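Local coordinates for protein perosamine synthetase (Caulobacter crescentus, PDB 3BN1) that uses pyridoxal phosphate and L-glutamate to aminate GDP-4-keto-6-deoxy-D-mannose, forming the GDP-perosamine needed for the lipopolysaccharide O-antigen, at residues G78-V83 with G99-L104; R110-D115 with H134-I139. All coordinates share one frame; numbering follows the deposited sequence.

Contact 1. Residues G78-V83 with G99-L104; sequences GDEVIV and GATPVL
The carboxylate of E80 has the CG2 methyl of V103 above one of its faces, off-centre, with CG2 3.9 Å from CD of E80. Its oxygens are engaged beyond the strand pair: OE1 bonds to T124 and OE2 forms a salt bridge with R126, anchoring the group over the valine. CG2 also rests on CB of E80 at 3.7 Å. The other branch, CG1, is swung anti to the backbone N of V103 (chi1 173°), which sets it beside I82, with the CG1 atoms of V103 and I82 3.9 Å apart. One valine thus touches two residues of the neighbouring strand, E80 and I82, on the same face of the sheet. These strands, 80-84 and 101-105, are the parallel neighbours of a beta-alpha-beta crossover through helix 90-98. The ladder begins with T101 N to D79 O at 2.9 Å. Further along, V103 N reaches V81 O at 2.8 Å, and V103 O accepts from V83 N; CA of I82 also approaches V103 O, at 3.0 Å. V81 and P102, on the opposite face, pack against V95 of the crossover helix. Just ahead of the two strands, one water joins G78 N, G99 O and T101 OG1.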
loop_
_atom_site.group_PDB
_atom_site.type_symbol
_atom_site.label_atom_id
_atom_site.label_comp_id
_atom_site.label_asym_id
_atom_site.label_seq_id
_atom_site.Cartn_x
_atom_site.Cartn_y
_atom_site.Cartn_z
ATOM N N GLY A 78 0.769 24.194 -0.220
ATOM C CA GLY A 78 0.913 25.469 -0.923
ATOM C C GLY A 78 1.104 25.313 -2.425
ATOM O O GLY A 78 0.847 26.230 -3.198
ATOM N N ASP A 79 1.538 24.134 -2.840
ATOM C CA ASP A 79 1.829 23.928 -4.245
ATOM C C ASP A 79 0.564 23.582 -4.970
ATOM O O ASP A 79 -0.393 23.057 -4.359
ATOM C CB ASP A 79 2.778 22.760 -4.423
ATOM C CG ASP A 79 4.127 22.983 -3.798
ATOM O OD1 ASP A 79 4.556 24.145 -3.637
ATOM O OD2 ASP A 79 4.762 21.960 -3.485
ATOM N N GLU A 80 0.558 23.867 -6.284
ATOM C CA GLU A 80 -0.598 23.534 -7.128
ATOM C C GLU A 80 -0.104 22.571 -8.183
ATOM O O GLU A 80 1.030 22.708 -8.626
ATOM C CB GLU A 80 -1.117 24.783 -7.850
ATOM C CG GLU A 80 -1.901 25.685 -6.870
ATOM C CD GLU A 80 -2.309 27.026 -7.464
ATOM O OE1 GLU A 80 -2.107 27.231 -8.688
ATOM O OE2 GLU A 80 -2.820 27.892 -6.700
ATOM N N VAL A 81 -0.930 21.592 -8.558
ATOM C CA VAL A 81 -0.582 20.646 -9.629
ATOM C C VAL A 81 -1.808 20.674 -10.527
ATOM O O VAL A 81 -2.968 20.482 -10.038
ATOM C CB VAL A 81 -0.336 19.198 -9.058
ATOM C CG1 VAL A 81 -0.119 18.101 -10.127
ATOM C CG2 VAL A 81 0.735 19.274 -7.963
ATOM N N ILE A 82 -1.556 20.870 -11.833
ATOM C CA ILE A 82 -2.659 20.842 -12.772
ATOM C C ILE A 82 -2.941 19.406 -13.182
ATOM O O ILE A 82 -2.015 18.696 -13.612
ATOM C CB ILE A 82 -2.349 21.708 -14.005
ATOM C CG1 ILE A 82 -2.389 23.186 -13.592
ATOM C CG2 ILE A 82 -3.407 21.462 -15.117
ATOM C CD1 ILE A 82 -1.581 24.125 -14.518
ATOM N N VAL A 83 -4.210 19.006 -13.006
ATOM C CA VAL A 83 -4.754 17.666 -13.246
ATOM C C VAL A 83 -6.078 17.809 -14.022
ATOM O O VAL A 83 -6.845 18.739 -13.737
ATOM C CB VAL A 83 -5.091 17.041 -11.887
ATOM C CG1 VAL A 83 -5.570 15.599 -12.014
ATOM C CG2 VAL A 83 -3.935 17.172 -10.936
ATOM N N GLY A 99 -0.950 17.485 0.452
ATOM C CA GLY A 99 -1.401 18.706 1.113
ATOM C C GLY A 99 -1.290 19.783 0.020
ATOM O O GLY A 99 -1.297 21.000 0.304
ATOM N N ALA A 100 -1.193 19.356 -1.236
ATOM C CA ALA A 100 -1.140 20.328 -2.320
ATOM C C ALA A 100 -2.550 20.451 -2.936
ATOM O O ALA A 100 -3.513 19.716 -2.574
ATOM C CB ALA A 100 -0.148 19.861 -3.377
ATOM N N THR A 101 -2.694 21.474 -3.783
ATOM C CA THR A 101 -3.956 21.826 -4.458
ATOM C C THR A 101 -4.025 21.432 -5.943
ATOM O O THR A 101 -3.288 21.936 -6.802
ATOM C CB THR A 101 -4.097 23.326 -4.378
ATOM O OG1 THR A 101 -4.091 23.719 -2.987
ATOM C CG2 THR A 101 -5.325 23.728 -5.065
ATOM N N PRO A 102 -4.998 20.595 -6.259
ATOM C CA PRO A 102 -5.262 20.143 -7.627
ATOM C C PRO A 102 -5.849 21.383 -8.358
ATOM O O PRO A 102 -6.633 22.150 -7.778
ATOM C CB PRO A 102 -6.360 19.095 -7.398
ATOM C CG PRO A 102 -6.180 18.697 -5.991
ATOM C CD PRO A 102 -5.929 19.964 -5.308
ATOM N N VAL A 103 -5.456 21.600 -9.615
ATOM C CA VAL A 103 -5.957 22.711 -10.445
ATOM C C VAL A 103 -6.402 22.054 -11.727
ATOM O O VAL A 103 -5.598 21.544 -12.548
ATOM C CB VAL A 103 -4.890 23.799 -10.689
ATOM C CG1 VAL A 103 -5.378 24.883 -11.720
ATOM C CG2 VAL A 103 -4.517 24.432 -9.337
ATOM N N LEU A 104 -7.723 21.999 -11.828
ATOM C CA LEU A 104 -8.375 21.222 -12.815
ATOM C C LEU A 104 -8.358 21.914 -14.133
ATOM O O LEU A 104 -8.531 23.124 -14.212
ATOM C CB LEU A 104 -9.838 20.863 -12.435
ATOM C CG LEU A 104 -10.104 20.183 -11.080
ATOM C CD1 LEU A 104 -11.563 19.882 -10.846
ATOM C CD2 LEU A 104 -9.252 18.899 -10.987
HETATM O O HOH W 1 -2.203 23.457 -0.856
#

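Contact 2. Residues R110-D115 with H134-I139; sequences RTFNLD and HLYGQI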
loop_
_atom_site.group_PDB
_atom_site.type_symbol
_atom_site.label_atom_id
_atom_site.label_comp_id
_atom_site.label_asym_id
_atom_site.label_seq_id
_atom_site.Cartn_x
_atom_site.Cartn_y
_atom_site.Cartn_z
ATOM N N ARG A 110 -12.334 14.714 -28.201
ATOM C CA ARG A 110 -12.110 13.556 -29.042
ATOM C C ARG A 110 -11.255 12.483 -28.444
ATOM O O ARG A 110 -11.601 11.312 -28.458
ATOM C CB ARG A 110 -11.529 14.019 -30.371
ATOM C CG ARG A 110 -12.659 14.416 -31.320
ATOM C CD ARG A 110 -12.206 14.645 -32.795
ATOM N NE ARG A 110 -10.884 15.277 -32.791
ATOM C CZ ARG A 110 -10.007 15.326 -33.791
ATOM N NH1 ARG A 110 -10.277 14.827 -35.007
ATOM N NH2 ARG A 110 -8.847 15.923 -33.533
ATOM N N THR A 111 -10.165 12.905 -27.843
ATOM C CA THR A 111 -9.287 11.927 -27.245
ATOM C C THR A 111 -9.525 11.741 -25.764
ATOM O O THR A 111 -8.799 10.939 -25.163
ATOM C CB THR A 111 -7.788 12.413 -27.317
ATOM O OG1 THR A 111 -7.606 13.591 -26.528
ATOM C CG2 THR A 111 -7.355 12.765 -28.710
ATOM N N PHE A 112 -10.369 12.591 -25.159
ATOM C CA PHE A 112 -10.600 12.567 -23.720
ATOM C C PHE A 112 -9.395 13.014 -22.902
ATOM O O PHE A 112 -9.442 12.894 -21.643
ATOM C CB PHE A 112 -11.079 11.213 -23.150
ATOM C CG PHE A 112 -12.199 10.595 -23.915
ATOM C CD1 PHE A 112 -13.523 11.029 -23.719
ATOM C CD2 PHE A 112 -11.951 9.586 -24.868
ATOM C CE1 PHE A 112 -14.595 10.456 -24.441
ATOM C CE2 PHE A 112 -13.022 9.032 -25.625
ATOM C CZ PHE A 112 -14.331 9.472 -25.405
ATOM N N ASN A 113 -8.357 13.549 -23.561
ATOM C CA ASN A 113 -7.140 13.934 -22.829
ATOM C C ASN A 113 -6.950 15.403 -22.565
ATOM O O ASN A 113 -7.586 16.261 -23.202
ATOM C CB ASN A 113 -5.862 13.318 -23.435
ATOM C CG ASN A 113 -5.785 11.830 -23.154
ATOM O OD1 ASN A 113 -6.295 11.355 -22.130
ATOM N ND2 ASN A 113 -5.248 11.076 -24.085
ATOM N N LEU A 114 -6.138 15.665 -21.553
ATOM C CA LEU A 114 -5.775 17.019 -21.166
ATOM C C LEU A 114 -5.674 17.952 -22.372
ATOM O O LEU A 114 -4.920 17.695 -23.304
ATOM C CB LEU A 114 -4.417 16.957 -20.465
ATOM C CG LEU A 114 -4.141 18.221 -19.677
ATOM C CD1 LEU A 114 -3.042 17.804 -18.677
ATOM C CD2 LEU A 114 -3.688 19.360 -20.596
ATOM N N ASP A 115 -6.386 19.080 -22.342
ATOM C CA ASP A 115 -6.311 19.985 -23.477
ATOM C C ASP A 115 -5.146 20.981 -23.280
ATOM O O ASP A 115 -5.190 21.887 -22.436
ATOM C CB ASP A 115 -7.659 20.644 -23.557
ATOM C CG ASP A 115 -7.741 21.606 -24.741
ATOM O OD1 ASP A 115 -6.696 21.883 -25.374
ATOM O OD2 ASP A 115 -8.846 22.113 -25.000
ATOM N N HIS A 134 -3.018 9.633 -19.388
ATOM C CA HIS A 134 -3.224 8.963 -20.687
ATOM C C HIS A 134 -4.468 8.038 -20.591
ATOM O O HIS A 134 -4.374 6.845 -20.384
ATOM C CB HIS A 134 -1.926 8.219 -21.126
ATOM C CG HIS A 134 -0.662 9.016 -20.965
ATOM N ND1 HIS A 134 -0.554 10.333 -21.358
ATOM C CD2 HIS A 134 0.591 8.643 -20.592
ATOM C CE1 HIS A 134 0.678 10.765 -21.144
ATOM N NE2 HIS A 134 1.406 9.751 -20.705
ATOM N N LEU A 135 -5.656 8.619 -20.754
ATOM C CA LEU A 135 -6.887 7.872 -20.580
ATOM C C LEU A 135 -7.151 6.808 -21.637
ATOM O O LEU A 135 -6.972 7.069 -22.829
ATOM C CB LEU A 135 -8.017 8.876 -20.609
ATOM C CG LEU A 135 -8.282 9.689 -19.352
ATOM C CD1 LEU A 135 -9.627 10.462 -19.568
ATOM C CD2 LEU A 135 -8.319 8.755 -18.131
ATOM N N TYR A 136 -7.651 5.648 -21.202
ATOM C CA TYR A 136 -8.028 4.574 -22.124
ATOM C C TYR A 136 -6.888 3.923 -22.922
ATOM O O TYR A 136 -7.079 2.957 -23.684
ATOM C CB TYR A 136 -9.218 5.044 -22.964
ATOM C CG TYR A 136 -10.281 5.515 -21.996
ATOM C CD1 TYR A 136 -10.449 4.816 -20.793
ATOM C CD2 TYR A 136 -10.913 6.720 -22.157
ATOM C CE1 TYR A 136 -11.276 5.245 -19.815
ATOM C CE2 TYR A 136 -11.824 7.153 -21.201
ATOM C CZ TYR A 136 -11.994 6.405 -20.046
ATOM O OH TYR A 136 -12.869 6.795 -19.070
ATOM N N GLY A 137 -5.679 4.401 -22.671
ATOM C CA GLY A 137 -4.541 3.802 -23.371
ATOM C C GLY A 137 -3.958 4.709 -24.427
ATOM O O GLY A 137 -3.105 4.294 -25.227
ATOM N N GLN A 138 -4.421 5.952 -24.446
ATOM C CA GLN A 138 -3.950 6.899 -25.442
ATOM C C GLN A 138 -3.133 7.986 -24.749
ATOM O O GLN A 138 -3.688 8.692 -23.880
ATOM C CB GLN A 138 -5.165 7.584 -26.110
ATOM C CG GLN A 138 -4.805 8.579 -27.189
ATOM C CD GLN A 138 -5.852 8.755 -28.282
ATOM O OE1 GLN A 138 -5.470 8.809 -29.474
ATOM N NE2 GLN A 138 -7.151 8.750 -27.930
ATOM N N ILE A 139 -1.890 8.191 -25.210
ATOM C CA ILE A 139 -1.010 9.290 -24.664
ATOM C C ILE A 139 -1.512 10.704 -25.000
ATOM O O ILE A 139 -1.938 10.967 -26.130
ATOM C CB ILE A 139 0.469 9.055 -25.087
ATOM C CG1 ILE A 139 0.985 7.728 -24.461
ATOM C CG2 ILE A 139 1.353 10.242 -24.706
ATOM C CD1 ILE A 139 2.327 7.192 -24.925
HETATM O O HOH W 2 -10.422 8.659 -28.210
HETATM O O HOH W 3 -8.066 8.254 -25.084
HETATM O O HOH W 4 -4.417 12.086 -26.576
#
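T111 and Q138 face each other with CA atoms 7.6 Å apart, while N113 and L135 come nearer, both pairs belonging to segments without regular helix or strand. L135 O accepts from Q138 N across a turn whose central residues, Y136 and G137, both have positive phi, close to a type I' beta turn. Opposite it, F112 also adopts positive phi, and T111 OG1 accepts from N113 N in an ST turn. N113 has CG anti to its carbonyl carbon (chi1 -72°), which carries the amide across to the 134-139 loop, where both its ends bond. OD1 receives L135 N at 3.1 Å, and ND2 donates to Q138 O at 2.9 Å from well above that carbonyl's plane; a water at 2.8 Å from ND2 links it to I139 O. Beside this polar link, CD1 of L135 lies 3.2 Å from F112 O, and the edge of Y136 points at the face of F112 in a T-shaped stack, planes at 82°. Another water ties T111 O and L135 O to NE2 of Q138, whose amide also bonds to H278 and A280. With the side chain of Y136 about 7 Å from the bound 2-oxoglutarate, the arrangement probably forms part of the loop layer near the active site of a PLP-dependent aminotransferase.

In the fold
Contact 1 closes before contact 2 opens, and the chain runs directly from one to the other. Their centres lie 20 Å apart, yet their nearest atoms approach to about 5 Å without touching. Both depend on the mixed seven-stranded sheet: contact 1 pairs strand 80-84 with strand 101-105, which is outermost within this chain, whereas contact 2 joins the loops that follow strands 101-105 and 127-130. Strand 80-84 lies between those two strands in the sheet. The pair illustrates how one alpha/beta sheet carries both kinds of contact: contact 1 lies at its margin within this chain, and contact 2 joins two loops on the way toward the bound 2-oxoglutarate and strand 290-294 of the second sheet.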